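Local atomic coordinates of bromodomain protein, putative (Plasmodium falciparum 3D7, PDB entry 4PY6), a protein that probably recognises acetylated lysine through its bromodomain, the part of a longer malaria-parasite protein captured here with a synthetic ligand in its pocket. Residues R18-K21 against Q22-I26; L128-K131 against W132-K135; H92-K95 against L96-N100; P106-E109 against E110-Y113; S120-M123 against K124-L128. All blocks are in the same frame, centred on the assembly; numbering follows the deposited sequence.

Contact 1: residues R18-K21 against Q22-I26; sequences RLLK and QWEKI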
loop_
_atom_site.group_PDB
_atom_site.type_symbol
_atom_site.label_atom_id
_atom_site.label_comp_id
_atom_site.label_asym_id
_atom_site.label_seq_id
_atom_site.Cartn_x
_atom_site.Cartn_y
_atom_site.Cartn_z
ATOM N N ARG A 18 -14.452 9.485 26.333
ATOM C CA ARG A 18 -13.058 9.688 26.737
ATOM C C ARG A 18 -12.336 10.514 25.673
ATOM O O ARG A 18 -12.361 10.161 24.492
ATOM C CB ARG A 18 -12.343 8.343 26.964
ATOM C CG ARG A 18 -10.945 8.481 27.577
ATOM C CD ARG A 18 -10.072 7.259 27.333
ATOM N NE ARG A 18 -9.607 7.176 25.945
ATOM C CZ ARG A 18 -8.442 7.647 25.510
ATOM N NH1 ARG A 18 -7.601 8.239 26.347
ATOM N NH2 ARG A 18 -8.109 7.525 24.231
ATOM N N LEU A 19 -11.728 11.632 26.097
ATOM C CA LEU A 19 -11.010 12.534 25.201
ATOM C C LEU A 19 -9.670 11.938 24.789
ATOM O O LEU A 19 -8.814 11.675 25.638
ATOM C CB LEU A 19 -10.831 13.930 25.830
ATOM C CG LEU A 19 -12.106 14.749 26.044
ATOM C CD1 LEU A 19 -11.924 15.746 27.165
ATOM C CD2 LEU A 19 -12.542 15.452 24.764
ATOM N N LEU A 20 -9.516 11.686 23.479
ATOM C CA LEU A 20 -8.299 11.124 22.898
ATOM C C LEU A 20 -7.183 12.157 22.913
ATOM O O LEU A 20 -7.438 13.343 22.680
ATOM C CB LEU A 20 -8.561 10.676 21.451
ATOM C CG LEU A 20 -8.831 9.194 21.222
ATOM C CD1 LEU A 20 -10.299 8.861 21.442
ATOM C CD2 LEU A 20 -8.441 8.792 19.817
ATOM N N LYS A 21 -5.944 11.706 23.174
ATOM C CA LYS A 21 -4.753 12.562 23.164
ATOM C C LYS A 21 -4.454 12.904 21.702
ATOM O O LYS A 21 -4.878 12.161 20.811
ATOM C CB LYS A 21 -3.554 11.840 23.804
ATOM C CG LYS A 21 -3.731 11.524 25.287
ATOM C CD LYS A 21 -2.932 10.295 25.689
ATOM C CE LYS A 21 -3.094 9.949 27.148
ATOM N NZ LYS A 21 -2.309 8.738 27.514
ATOM N N GLN A 22 -3.754 14.026 21.447
ATOM C CA GLN A 22 -3.434 14.445 20.078
ATOM C C GLN A 22 -2.674 13.382 19.279
ATOM O O GLN A 22 -3.013 13.179 18.114
ATOM C CB GLN A 22 -2.753 15.827 20.034
ATOM C CG GLN A 22 -2.732 16.485 18.641
ATOM C CD GLN A 22 -4.092 16.757 18.023
ATOM O OE1 GLN A 22 -5.087 17.043 18.702
ATOM N NE2 GLN A 22 -4.153 16.711 16.702
ATOM N N TRP A 23 -1.715 12.660 19.911
ATOM C CA TRP A 23 -0.971 11.587 19.235
ATOM C C TRP A 23 -1.879 10.412 18.857
ATOM O O TRP A 23 -1.681 9.824 17.797
ATOM C CB TRP A 23 0.279 11.134 20.017
ATOM C CG TRP A 23 0.016 10.469 21.337
ATOM C CD1 TRP A 23 0.047 11.057 22.567
ATOM C CD2 TRP A 23 -0.234 9.074 21.566
ATOM N NE1 TRP A 23 -0.202 10.123 23.546
ATOM C CE2 TRP A 23 -0.384 8.898 22.959
ATOM C CE3 TRP A 23 -0.370 7.955 20.727
ATOM C CZ2 TRP A 23 -0.662 7.650 23.532
ATOM C CZ3 TRP A 23 -0.655 6.721 21.294
ATOM C CH2 TRP A 23 -0.789 6.576 22.681
ATOM N N GLU A 24 -2.892 10.107 19.703
ATOM C CA GLU A 24 -3.884 9.048 19.471
ATOM C C GLU A 24 -4.791 9.408 18.282
ATOM O O GLU A 24 -5.197 8.515 17.535
ATOM C CB GLU A 24 -4.743 8.804 20.724
ATOM C CG GLU A 24 -4.000 8.206 21.906
ATOM C CD GLU A 24 -4.825 8.006 23.164
ATOM O OE1 GLU A 24 -5.426 8.992 23.649
ATOM O OE2 GLU A 24 -4.839 6.870 23.690
ATOM N N LYS A 25 -5.110 10.712 18.120
ATOM C CA LYS A 25 -5.940 11.249 17.035
ATOM C C LYS A 25 -5.236 11.147 15.675
ATOM O O LYS A 25 -5.902 10.900 14.667
ATOM C CB LYS A 25 -6.331 12.709 17.318
ATOM C CG LYS A 25 -7.475 12.865 18.308
ATOM C CD LYS A 25 -7.752 14.329 18.612
ATOM C CE LYS A 25 -8.884 14.500 19.592
ATOM N NZ LYS A 25 -9.055 15.921 19.991
ATOM N N ILE A 26 -3.895 11.353 15.650
ATOM C CA ILE A 26 -3.063 11.264 14.441
ATOM C C ILE A 26 -3.038 9.809 13.944
ATOM O O ILE A 26 -3.188 9.576 12.745
ATOM C CB ILE A 26 -1.631 11.863 14.646
ATOM C CG1 ILE A 26 -1.694 13.349 15.072
ATOM C CG2 ILE A 26 -0.761 11.701 13.380
ATOM C CD1 ILE A 26 -0.492 13.845 15.903
#
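R18 and E24 approach at about a right angle, their guanidinium and carboxylate planes turned 76° apart. NH2 of R18 forms a salt bridge to OE1 of E24 at 3.1 Å; the oxygen lies in the plane of the guanidinium, but the donor reaches the carboxylate from above its plane. OE1 also accepts the backbone N of K21 at 2.8 Å, on its anti lone pair and almost in line (173°). Two donors grip one oxygen. E24 can turn back because its CG lies anti to the carbonyl carbon (chi1 -68°) and the chain beyond is extended. K21 is the N-cap of helix 22-32 and E24 its third residue, so the carboxylate accepts the N-H of the N-cap residue as in one half of a capping box; the reciprocal bond is absent, K21 having no side-chain acceptor. K25 N bonds K21 O at 3.1 Å. K21 and W23 lie side by side, CD of K21 3.5 Å from NE1 of W23, oblique to the indole. L20 slants across E24, its CD2 3.8 Å from CB of E24. NE of R18 is bonded to S80 O, and W23 meets F140 edge-to-face.

Contact 2: residues L128-K131 against W132-K135; sequences LWNK and WKEK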
loop_
_atom_site.group_PDB
_atom_site.type_symbol
_atom_site.label_atom_id
_atom_site.label_comp_id
_atom_site.label_asym_id
_atom_site.label_seq_id
_atom_site.Cartn_x
_atom_site.Cartn_y
_atom_site.Cartn_z
ATOM N N LEU A 128 2.909 5.617 5.767
ATOM C CA LEU A 128 2.064 6.460 6.614
ATOM C C LEU A 128 2.678 6.714 7.985
ATOM O O LEU A 128 2.507 7.804 8.532
ATOM C CB LEU A 128 0.645 5.879 6.743
ATOM C CG LEU A 128 -0.237 5.964 5.490
ATOM C CD1 LEU A 128 -1.397 4.997 5.575
ATOM C CD2 LEU A 128 -0.741 7.385 5.250
ATOM N N TRP A 129 3.413 5.721 8.528
ATOM C CA TRP A 129 4.105 5.845 9.811
ATOM C C TRP A 129 5.316 6.767 9.658
ATOM O O TRP A 129 5.544 7.601 10.527
ATOM C CB TRP A 129 4.521 4.472 10.363
ATOM C CG TRP A 129 5.221 4.545 11.690
ATOM C CD1 TRP A 129 6.567 4.534 11.908
ATOM C CD2 TRP A 129 4.606 4.680 12.977
ATOM N NE1 TRP A 129 6.829 4.644 13.252
ATOM C CE2 TRP A 129 5.643 4.731 13.934
ATOM C CE3 TRP A 129 3.273 4.750 13.420
ATOM C CZ2 TRP A 129 5.393 4.847 15.308
ATOM C CZ3 TRP A 129 3.027 4.861 14.781
ATOM C CH2 TRP A 129 4.078 4.917 15.707
ATOM N N ASN A 130 6.072 6.626 8.551
ATOM C CA ASN A 130 7.255 7.440 8.251
ATOM C C ASN A 130 6.888 8.904 7.981
ATOM O O ASN A 130 7.611 9.804 8.412
ATOM C CB ASN A 130 8.023 6.853 7.066
ATOM C CG ASN A 130 9.465 6.527 7.372
ATOM O OD1 ASN A 130 10.388 7.240 6.963
ATOM N ND2 ASN A 130 9.693 5.428 8.084
ATOM N N LYS A 131 5.764 9.129 7.279
ATOM C CA LYS A 131 5.229 10.447 6.929
ATOM C C LYS A 131 4.766 11.210 8.185
ATOM O O LYS A 131 4.949 12.425 8.259
ATOM C CB LYS A 131 4.060 10.278 5.936
ATOM C CG LYS A 131 3.467 11.571 5.386
ATOM C CD LYS A 131 2.112 11.318 4.740
ATOM C CE LYS A 131 1.311 12.583 4.537
ATOM N NZ LYS A 131 1.828 13.403 3.410
ATOM N N TRP A 132 4.183 10.493 9.165
ATOM C CA TRP A 132 3.636 11.095 10.379
ATOM C C TRP A 132 4.449 10.972 11.678
ATOM O O TRP A 132 4.108 11.661 12.641
ATOM C CB TRP A 132 2.182 10.648 10.585
ATOM C CG TRP A 132 1.244 11.176 9.545
ATOM C CD1 TRP A 132 0.872 10.556 8.390
ATOM C CD2 TRP A 132 0.598 12.456 9.542
ATOM N NE1 TRP A 132 0.017 11.361 7.676
ATOM C CE2 TRP A 132 -0.165 12.537 8.357
ATOM C CE3 TRP A 132 0.588 13.545 10.431
ATOM C CZ2 TRP A 132 -0.944 13.657 8.043
ATOM C CZ3 TRP A 132 -0.184 14.655 10.118
ATOM C CH2 TRP A 132 -0.938 14.703 8.938
ATOM N N LYS A 133 5.519 10.137 11.712
ATOM C CA LYS A 133 6.346 9.917 12.914
ATOM C C LYS A 133 6.915 11.169 13.590
ATOM O O LYS A 133 7.107 11.162 14.808
ATOM C CB LYS A 133 7.413 8.822 12.717
ATOM C CG LYS A 133 8.591 9.201 11.813
ATOM C CD LYS A 133 9.513 8.006 11.489
ATOM C CE LYS A 133 10.323 7.465 12.654
ATOM N NZ LYS A 133 11.362 8.423 13.124
ATOM N N GLU A 134 7.165 12.237 12.807
ATOM C CA GLU A 134 7.677 13.526 13.279
ATOM C C GLU A 134 6.626 14.198 14.175
ATOM O O GLU A 134 6.939 14.551 15.315
ATOM C CB GLU A 134 8.036 14.425 12.078
ATOM C CG GLU A 134 8.769 15.707 12.438
ATOM C CD GLU A 134 8.582 16.835 11.442
ATOM O OE1 GLU A 134 7.921 17.837 11.800
ATOM O OE2 GLU A 134 9.094 16.720 10.305
ATOM N N LYS A 135 5.385 14.350 13.662
ATOM C CA LYS A 135 4.268 14.962 14.387
ATOM C C LYS A 135 3.784 14.096 15.552
ATOM O O LYS A 135 3.357 14.639 16.570
ATOM C CB LYS A 135 3.120 15.323 13.435
ATOM C CG LYS A 135 3.353 16.644 12.717
ATOM C CD LYS A 135 2.230 16.982 11.749
ATOM C CE LYS A 135 2.373 18.362 11.145
ATOM N NZ LYS A 135 3.488 18.438 10.163
#
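Two backbone hydrogen bonds tie L128 and W129 to the next turn of helix 112-138. W132 N donates to L128 O at 3.2 Å, bent to 140° at the hydrogen and arriving well above the carbonyl plane, while the bond from K133 N to W129 O is weak despite its 2.8 Å. A further backbone carbonyl is met by a side chain: K133 has CG between its backbone N and carbonyl carbon (chi1 72°), which sets CG 3.6 Å from N130 O. Just beyond, the helix is kinked where the N atoms of E134 and K135 find no bond to the preceding turn.

Contacts with the indoles form the second group. L128 O also lies at the edge of the W132 ring, in its plane and 3.2 Å from CD1. K131 runs alongside W132 in the same direction, and its CD sits 3.6 Å from NE1 of W132, oblique to the ring. CB of K133 comes obliquely to the W129 ring, 4.3 Å from NE1.

Packing against the rest of the fold is the third. W132 rests on I26 and N30 of helix 22-32, W129 meets Y91 and L27, and L128 touches M123 of the second subunit.

Methylenes of K131 and K133 thus give their tryptophans van der Waals contact, while the hydrogen bonds between the two segments are made by the backbone.

Contact 3: residues H92-K95 against L96-N100; sequences HDMK and LIYKN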
loop_
_atom_site.group_PDB
_atom_site.type_symbol
_atom_site.label_atom_id
_atom_site.label_comp_id
_atom_site.label_asym_id
_atom_site.label_seq_id
_atom_site.Cartn_x
_atom_site.Cartn_y
_atom_site.Cartn_z
ATOM N N HIS A 92 3.461 -1.666 16.709
ATOM C CA HIS A 92 3.696 -3.097 16.913
ATOM C C HIS A 92 2.456 -3.934 16.632
ATOM O O HIS A 92 2.583 -5.011 16.051
ATOM C CB HIS A 92 4.239 -3.378 18.324
ATOM C CG HIS A 92 5.637 -2.887 18.558
ATOM N ND1 HIS A 92 6.081 -2.563 19.829
ATOM C CD2 HIS A 92 6.647 -2.685 17.680
ATOM C CE1 HIS A 92 7.338 -2.177 19.683
ATOM N NE2 HIS A 92 7.721 -2.232 18.407
ATOM N N ASP A 93 1.261 -3.426 17.012
ATOM C CA ASP A 93 -0.022 -4.101 16.785
ATOM C C ASP A 93 -0.420 -4.082 15.314
ATOM O O ASP A 93 -0.894 -5.096 14.802
ATOM C CB ASP A 93 -1.134 -3.514 17.674
ATOM C CG ASP A 93 -1.275 -4.141 19.056
ATOM O OD1 ASP A 93 -0.445 -5.009 19.409
ATOM O OD2 ASP A 93 -2.230 -3.782 19.772
ATOM N N MET A 94 -0.212 -2.939 14.626
ATOM C CA MET A 94 -0.513 -2.799 13.199
ATOM C C MET A 94 0.377 -3.737 12.387
ATOM O O MET A 94 -0.130 -4.431 11.509
ATOM C CB MET A 94 -0.349 -1.346 12.729
ATOM C CG MET A 94 -1.422 -0.401 13.242
ATOM S SD MET A 94 -3.019 -0.560 12.410
ATOM C CE MET A 94 -2.745 0.450 10.990
ATOM N N LYS A 95 1.687 -3.805 12.731
ATOM C CA LYS A 95 2.672 -4.688 12.091
ATOM C C LYS A 95 2.343 -6.163 12.335
ATOM O O LYS A 95 2.586 -6.997 11.461
ATOM C CB LYS A 95 4.098 -4.380 12.589
ATOM C CG LYS A 95 4.730 -3.104 12.008
ATOM C CD LYS A 95 5.241 -3.248 10.567
ATOM C CE LYS A 95 6.618 -3.864 10.459
ATOM N NZ LYS A 95 7.088 -3.911 9.047
ATOM N N LEU A 96 1.780 -6.471 13.522
ATOM C CA LEU A 96 1.379 -7.811 13.950
ATOM C C LEU A 96 0.303 -8.414 13.041
ATOM O O LEU A 96 0.369 -9.609 12.762
ATOM C CB LEU A 96 0.918 -7.767 15.417
ATOM C CG LEU A 96 0.729 -9.078 16.179
ATOM C CD1 LEU A 96 2.018 -9.890 16.241
ATOM C CD2 LEU A 96 0.240 -8.800 17.588
ATOM N N ILE A 97 -0.659 -7.589 12.562
ATOM C CA ILE A 97 -1.737 -8.004 11.649
ATOM C C ILE A 97 -1.140 -8.675 10.400
ATOM O O ILE A 97 -1.508 -9.804 10.063
ATOM C CB ILE A 97 -2.640 -6.797 11.235
ATOM C CG1 ILE A 97 -3.345 -6.142 12.437
ATOM C CG2 ILE A 97 -3.647 -7.197 10.146
ATOM C CD1 ILE A 97 -4.030 -4.799 12.106
ATOM N N TYR A 98 -0.223 -7.964 9.724
ATOM C CA TYR A 98 0.418 -8.411 8.494
ATOM C C TYR A 98 1.413 -9.541 8.720
ATOM O O TYR A 98 1.479 -10.451 7.894
ATOM C CB TYR A 98 1.039 -7.225 7.726
ATOM C CG TYR A 98 0.217 -5.952 7.794
ATOM C CD1 TYR A 98 -1.095 -5.917 7.326
ATOM C CD2 TYR A 98 0.747 -4.787 8.337
ATOM C CE1 TYR A 98 -1.868 -4.762 7.428
ATOM C CE2 TYR A 98 -0.001 -3.613 8.400
ATOM C CZ TYR A 98 -1.311 -3.605 7.948
ATOM O OH TYR A 98 -2.057 -2.453 8.021
ATOM N N LYS A 99 2.152 -9.511 9.849
ATOM C CA LYS A 99 3.121 -10.551 10.216
ATOM C C LYS A 99 2.440 -11.896 10.518
ATOM O O LYS A 99 3.002 -12.944 10.192
ATOM C CB LYS A 99 3.986 -10.104 11.403
ATOM C CG LYS A 99 5.127 -9.175 11.020
ATOM C CD LYS A 99 5.975 -8.813 12.226
ATOM C CE LYS A 99 7.090 -7.866 11.862
ATOM N NZ LYS A 99 8.002 -7.624 13.011
ATOM N N ASN A 100 1.230 -11.865 11.126
ATOM C CA ASN A 100 0.447 -13.066 11.451
ATOM C C ASN A 100 -0.059 -13.760 10.193
ATOM O O ASN A 100 -0.126 -14.987 10.162
ATOM C CB ASN A 100 -0.743 -12.727 12.357
ATOM C CG ASN A 100 -0.407 -12.517 13.812
ATOM O OD1 ASN A 100 0.648 -12.922 14.312
ATOM N ND2 ASN A 100 -1.322 -11.889 14.532
#
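Y98 has a chi1 of -37°, with CG beside the backbone N, which lays its ring obliquely against the carbonyl of M94, with CE2 3.2 Å from M94 O. K95 is folded at both chi2 and chi3 (-77° and -83°), and this bend takes its ammonium to a salt bridge with D122 on helix 112-138. K95 and K99 still come near each other along the surface: their CE atoms are 4.3 Å apart, and the two like-charged NZ atoms 5.5 Å. Both segments belong to helix 87-104 of the bromodomain bundle, the helix that leads toward the pocket residue N105. The backbone bonds here are uneven. K99 N meets K95 O at 3.0 Å in the carbonyl plane, whereas I97 N is shared weakly between D93 O and M94 O. On the buried side, SD of M94 touches CD1 of I97 at 4.4 Å, and both side chains pack on I75 of helix 72-81. The hydroxyl of Y98 is hydrogen-bonded to that of Y72.

Contact 4: residues P106-E109 against E110-Y113; sequences PDIE and ENKY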
loop_
_atom_site.group_PDB
_atom_site.type_symbol
_atom_site.label_atom_id
_atom_site.label_comp_id
_atom_site.label_asym_id
_atom_site.label_seq_id
_atom_site.Cartn_x
_atom_site.Cartn_y
_atom_site.Cartn_z
ATOM N N PRO A 106 0.433 -20.466 4.146
ATOM C CA PRO A 106 1.570 -20.870 3.294
ATOM C C PRO A 106 1.545 -20.169 1.933
ATOM O O PRO A 106 0.462 -19.922 1.394
ATOM C CB PRO A 106 1.404 -22.386 3.164
ATOM C CG PRO A 106 -0.044 -22.633 3.370
ATOM C CD PRO A 106 -0.573 -21.543 4.259
ATOM N N ASP A 107 2.735 -19.836 1.392
ATOM C CA ASP A 107 2.868 -19.132 0.114
ATOM C C ASP A 107 2.477 -20.008 -1.091
ATOM O O ASP A 107 3.338 -20.544 -1.794
ATOM C CB ASP A 107 4.264 -18.495 -0.036
ATOM C CG ASP A 107 4.276 -17.215 -0.855
ATOM O OD1 ASP A 107 3.977 -17.280 -2.068
ATOM O OD2 ASP A 107 4.618 -16.154 -0.289
ATOM N N ILE A 108 1.154 -20.155 -1.301
ATOM C CA ILE A 108 0.545 -20.937 -2.385
ATOM C C ILE A 108 -0.504 -20.118 -3.156
ATOM O O ILE A 108 -1.034 -19.143 -2.616
ATOM C CB ILE A 108 0.036 -22.343 -1.937
ATOM C CG1 ILE A 108 -0.883 -22.264 -0.688
ATOM C CG2 ILE A 108 1.216 -23.310 -1.739
ATOM C CD1 ILE A 108 -1.641 -23.554 -0.315
ATOM N N GLU A 109 -0.782 -20.515 -4.420
ATOM C CA GLU A 109 -1.704 -19.857 -5.359
ATOM C C GLU A 109 -3.101 -19.502 -4.831
ATOM O O GLU A 109 -3.640 -18.463 -5.219
ATOM C CB GLU A 109 -1.782 -20.629 -6.687
ATOM C CG GLU A 109 -1.983 -19.745 -7.912
ATOM C CD GLU A 109 -0.830 -18.852 -8.342
ATOM O OE1 GLU A 109 0.329 -19.115 -7.943
ATOM O OE2 GLU A 109 -1.085 -17.904 -9.120
ATOM N N GLU A 110 -3.683 -20.341 -3.953
ATOM C CA GLU A 110 -5.005 -20.075 -3.367
ATOM C C GLU A 110 -4.983 -18.941 -2.336
ATOM O O GLU A 110 -6.019 -18.315 -2.098
ATOM C CB GLU A 110 -5.674 -21.348 -2.806
ATOM C CG GLU A 110 -4.767 -22.259 -1.995
ATOM C CD GLU A 110 -4.329 -23.515 -2.726
ATOM O OE1 GLU A 110 -4.734 -24.620 -2.298
ATOM O OE2 GLU A 110 -3.579 -23.398 -3.723
ATOM N N ASN A 111 -3.804 -18.666 -1.746
ATOM C CA ASN A 111 -3.600 -17.604 -0.757
ATOM C C ASN A 111 -2.899 -16.375 -1.369
ATOM O O ASN A 111 -2.371 -15.541 -0.628
ATOM C CB ASN A 111 -2.806 -18.141 0.446
ATOM C CG ASN A 111 -3.515 -19.177 1.282
ATOM O OD1 ASN A 111 -4.747 -19.210 1.390
ATOM N ND2 ASN A 111 -2.737 -20.014 1.946
ATOM N N LYS A 112 -2.912 -16.259 -2.717
ATOM C CA LYS A 112 -2.280 -15.170 -3.470
ATOM C C LYS A 112 -2.827 -13.782 -3.129
ATOM O O LYS A 112 -2.030 -12.864 -2.944
ATOM C CB LYS A 112 -2.331 -15.435 -4.988
ATOM C CG LYS A 112 -1.352 -14.590 -5.808
ATOM C CD LYS A 112 -1.192 -15.092 -7.245
ATOM C CE LYS A 112 -2.164 -14.469 -8.219
ATOM N NZ LYS A 112 -1.962 -14.983 -9.601
ATOM N N TYR A 113 -4.166 -13.628 -3.046
ATOM C CA TYR A 113 -4.801 -12.347 -2.727
ATOM C C TYR A 113 -4.495 -11.889 -1.297
ATOM O O TYR A 113 -4.122 -10.732 -1.107
ATOM C CB TYR A 113 -6.324 -12.384 -2.981
ATOM C CG TYR A 113 -6.994 -11.029 -2.869
ATOM C CD1 TYR A 113 -7.498 -10.574 -1.651
ATOM C CD2 TYR A 113 -7.122 -10.198 -3.978
ATOM C CE1 TYR A 113 -8.089 -9.318 -1.536
ATOM C CE2 TYR A 113 -7.725 -8.943 -3.877
ATOM C CZ TYR A 113 -8.206 -8.507 -2.654
ATOM O OH TYR A 113 -8.801 -7.271 -2.556
#
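Around an inverse gamma turn centred on D107, in the loop that follows the pocket residue N105, N111 turns its side-chain amide back to P106. ND2 of N111 donates to P106 O at 3.2 Å and 174°, in the carbonyl plane on a lone pair, and the acceptor lies in the amide plane. N111 is the N-cap residue, but its side chain makes no capping bond; instead it holds the loop, aided by its backbone N, which meets I108 O at 2.9 Å from above the carbonyl plane. I108 and E110 slant across each other, CD1 of I108 lying 3.6 Å from CD of E110. E109 and K112 run side by side to a salt bridge, NZ of K112 reaching OE2 of E109 at 3.1 Å. The contact is at the surface, with the N111 side chain about 5 Å from the bound ligand at their nearest atoms. The loop joins helix 87-104 to helix 112-138, and Y113 ties the start of the latter to N39 of its own chain through its hydroxyl and to N39 of the second subunit through its carbonyl.

Contact 5: residues S120-M123 against K124-L128; sequences SSDM and KFEFL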
loop_
_atom_site.group_PDB
_atom_site.type_symbol
_atom_site.label_atom_id
_atom_site.label_comp_id
_atom_site.label_asym_id
_atom_site.label_seq_id
_atom_site.Cartn_x
_atom_site.Cartn_y
_atom_site.Cartn_z
ATOM N N SER A 120 1.261 -5.618 0.845
ATOM C CA SER A 120 1.002 -4.263 0.348
ATOM C C SER A 120 0.563 -3.297 1.446
ATOM O O SER A 120 1.010 -2.149 1.451
ATOM C CB SER A 120 -0.014 -4.282 -0.790
ATOM O OG SER A 120 0.467 -5.043 -1.886
ATOM N N SER A 121 -0.295 -3.760 2.376
ATOM C CA SER A 121 -0.785 -2.944 3.491
ATOM C C SER A 121 0.331 -2.602 4.475
ATOM O O SER A 121 0.332 -1.501 5.024
ATOM C CB SER A 121 -1.939 -3.635 4.204
ATOM O OG SER A 121 -3.045 -3.818 3.336
ATOM N N ASP A 122 1.289 -3.533 4.670
ATOM C CA ASP A 122 2.467 -3.358 5.521
ATOM C C ASP A 122 3.336 -2.233 4.960
ATOM O O ASP A 122 3.812 -1.394 5.724
ATOM C CB ASP A 122 3.272 -4.669 5.604
ATOM C CG ASP A 122 4.515 -4.574 6.467
ATOM O OD1 ASP A 122 4.392 -4.725 7.698
ATOM O OD2 ASP A 122 5.608 -4.337 5.909
ATOM N N MET A 123 3.519 -2.216 3.623
ATOM C CA MET A 123 4.291 -1.203 2.901
ATOM C C MET A 123 3.575 0.144 2.962
ATOM O O MET A 123 4.225 1.161 3.200
ATOM C CB MET A 123 4.549 -1.639 1.448
ATOM C CG MET A 123 5.361 -2.912 1.343
ATOM S SD MET A 123 5.862 -3.316 -0.339
ATOM C CE MET A 123 6.723 -4.844 -0.049
ATOM N N LYS A 124 2.229 0.140 2.801
ATOM C CA LYS A 124 1.379 1.333 2.877
ATOM C C LYS A 124 1.409 1.918 4.299
ATOM O O LYS A 124 1.508 3.138 4.442
ATOM C CB LYS A 124 -0.060 1.013 2.430
ATOM C CG LYS A 124 -0.948 2.243 2.275
ATOM C CD LYS A 124 -2.391 1.893 1.962
ATOM C CE LYS A 124 -3.275 3.111 2.065
ATOM N NZ LYS A 124 -4.670 2.822 1.651
ATOM N N PHE A 125 1.341 1.047 5.342
ATOM C CA PHE A 125 1.393 1.444 6.753
ATOM C C PHE A 125 2.744 2.073 7.095
ATOM O O PHE A 125 2.777 3.096 7.783
ATOM C CB PHE A 125 1.081 0.259 7.700
ATOM C CG PHE A 125 1.459 0.500 9.146
ATOM C CD1 PHE A 125 0.739 1.395 9.932
ATOM C CD2 PHE A 125 2.558 -0.137 9.711
ATOM C CE1 PHE A 125 1.113 1.649 11.255
ATOM C CE2 PHE A 125 2.928 0.113 11.036
ATOM C CZ PHE A 125 2.205 1.009 11.797
ATOM N N GLU A 126 3.851 1.456 6.620
ATOM C CA GLU A 126 5.219 1.934 6.841
ATOM C C GLU A 126 5.443 3.319 6.244
ATOM O O GLU A 126 6.183 4.110 6.829
ATOM C CB GLU A 126 6.253 0.935 6.306
ATOM C CG GLU A 126 6.566 -0.210 7.259
ATOM C CD GLU A 126 7.299 0.134 8.545
ATOM O OE1 GLU A 126 8.095 1.102 8.553
ATOM O OE2 GLU A 126 7.102 -0.597 9.541
ATOM N N PHE A 127 4.792 3.617 5.097
ATOM C CA PHE A 127 4.858 4.930 4.447
ATOM C C PHE A 127 4.142 5.951 5.328
ATOM O O PHE A 127 4.696 7.014 5.597
ATOM C CB PHE A 127 4.233 4.889 3.034
ATOM C CG PHE A 127 4.017 6.245 2.395
ATOM C CD1 PHE A 127 2.813 6.926 2.554
ATOM C CD2 PHE A 127 5.019 6.847 1.644
ATOM C CE1 PHE A 127 2.619 8.185 1.978
ATOM C CE2 PHE A 127 4.822 8.105 1.064
ATOM C CZ PHE A 127 3.621 8.762 1.229
ATOM N N LEU A 128 2.909 5.617 5.767
ATOM C CA LEU A 128 2.064 6.460 6.614
ATOM C C LEU A 128 2.678 6.714 7.985
ATOM O O LEU A 128 2.507 7.804 8.532
ATOM C CB LEU A 128 0.645 5.879 6.743
ATOM C CG LEU A 128 -0.237 5.964 5.490
ATOM C CD1 LEU A 128 -1.397 4.997 5.575
ATOM C CD2 LEU A 128 -0.741 7.385 5.250
#
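S120 to M123 and K124 to F127 are joined by four successive i to i+4 hydrogen bonds, the regular alpha-helical core of helix 112-138, which in this bromodomain also faces the second subunit. The bonds run from 2.8 Å, between F125 N and S121 O, to 3.2 Å, between F127 N and M123 O. Side chains add close contacts to the same carbonyls: CB of F125 lies 3.3 Å from S121 O, and the F125 ring presents its edge to D122 O.

Further out, the serine hydroxyls fold back on the preceding turn, OG of S121 bonding to A117 O and OG of S120 to E116 O. D122 and E126 carry like charges one turn apart, OD1 of D122 standing 5.3 Å from OE2 of E126. K95, the outside partner of D122, also lies near E126 and probably eases that repulsion; Y91 holds OE2 of E126 through its hydroxyl.

K124 stretches out fully, its CG anti to the backbone N (chi1 -171°), to a salt bridge with D38 of its own chain and a hydrogen bond to OG of S120 of the second subunit. OG of S120 in turn bonds NZ of K124 of that subunit, a reciprocal pair, and M123 packs on F127 across the same interface. CG of E126, beside its own backbone N (chi1 -83°), lies 3.4 Å from D122 O.

In the fold
Contacts 2, 4 and 5 share helix 112-138: contact 4 is the loop leading into its exposed start, 120-128 lies mid-way and 128-135 toward its end, the last two sharing L128. Contact 4 is the surface one, made largely of polar loop bonds; the other four are partly buried, and contacts 3 and 5 are mostly helical backbone, connected through K95 and by Y98 packing on S121. Contact 1 begins helix 22-32 with a carboxylate gripped by two donors, and it meets contact 2 through I26 against W132. Contacts 1 and 4, on opposite sides of the chain centre, are both helix starts carrying salt bridges. Side chains of contact 4 come within about 5 Å of the ligand at nearest atoms, those of contact 3 about 7 Å.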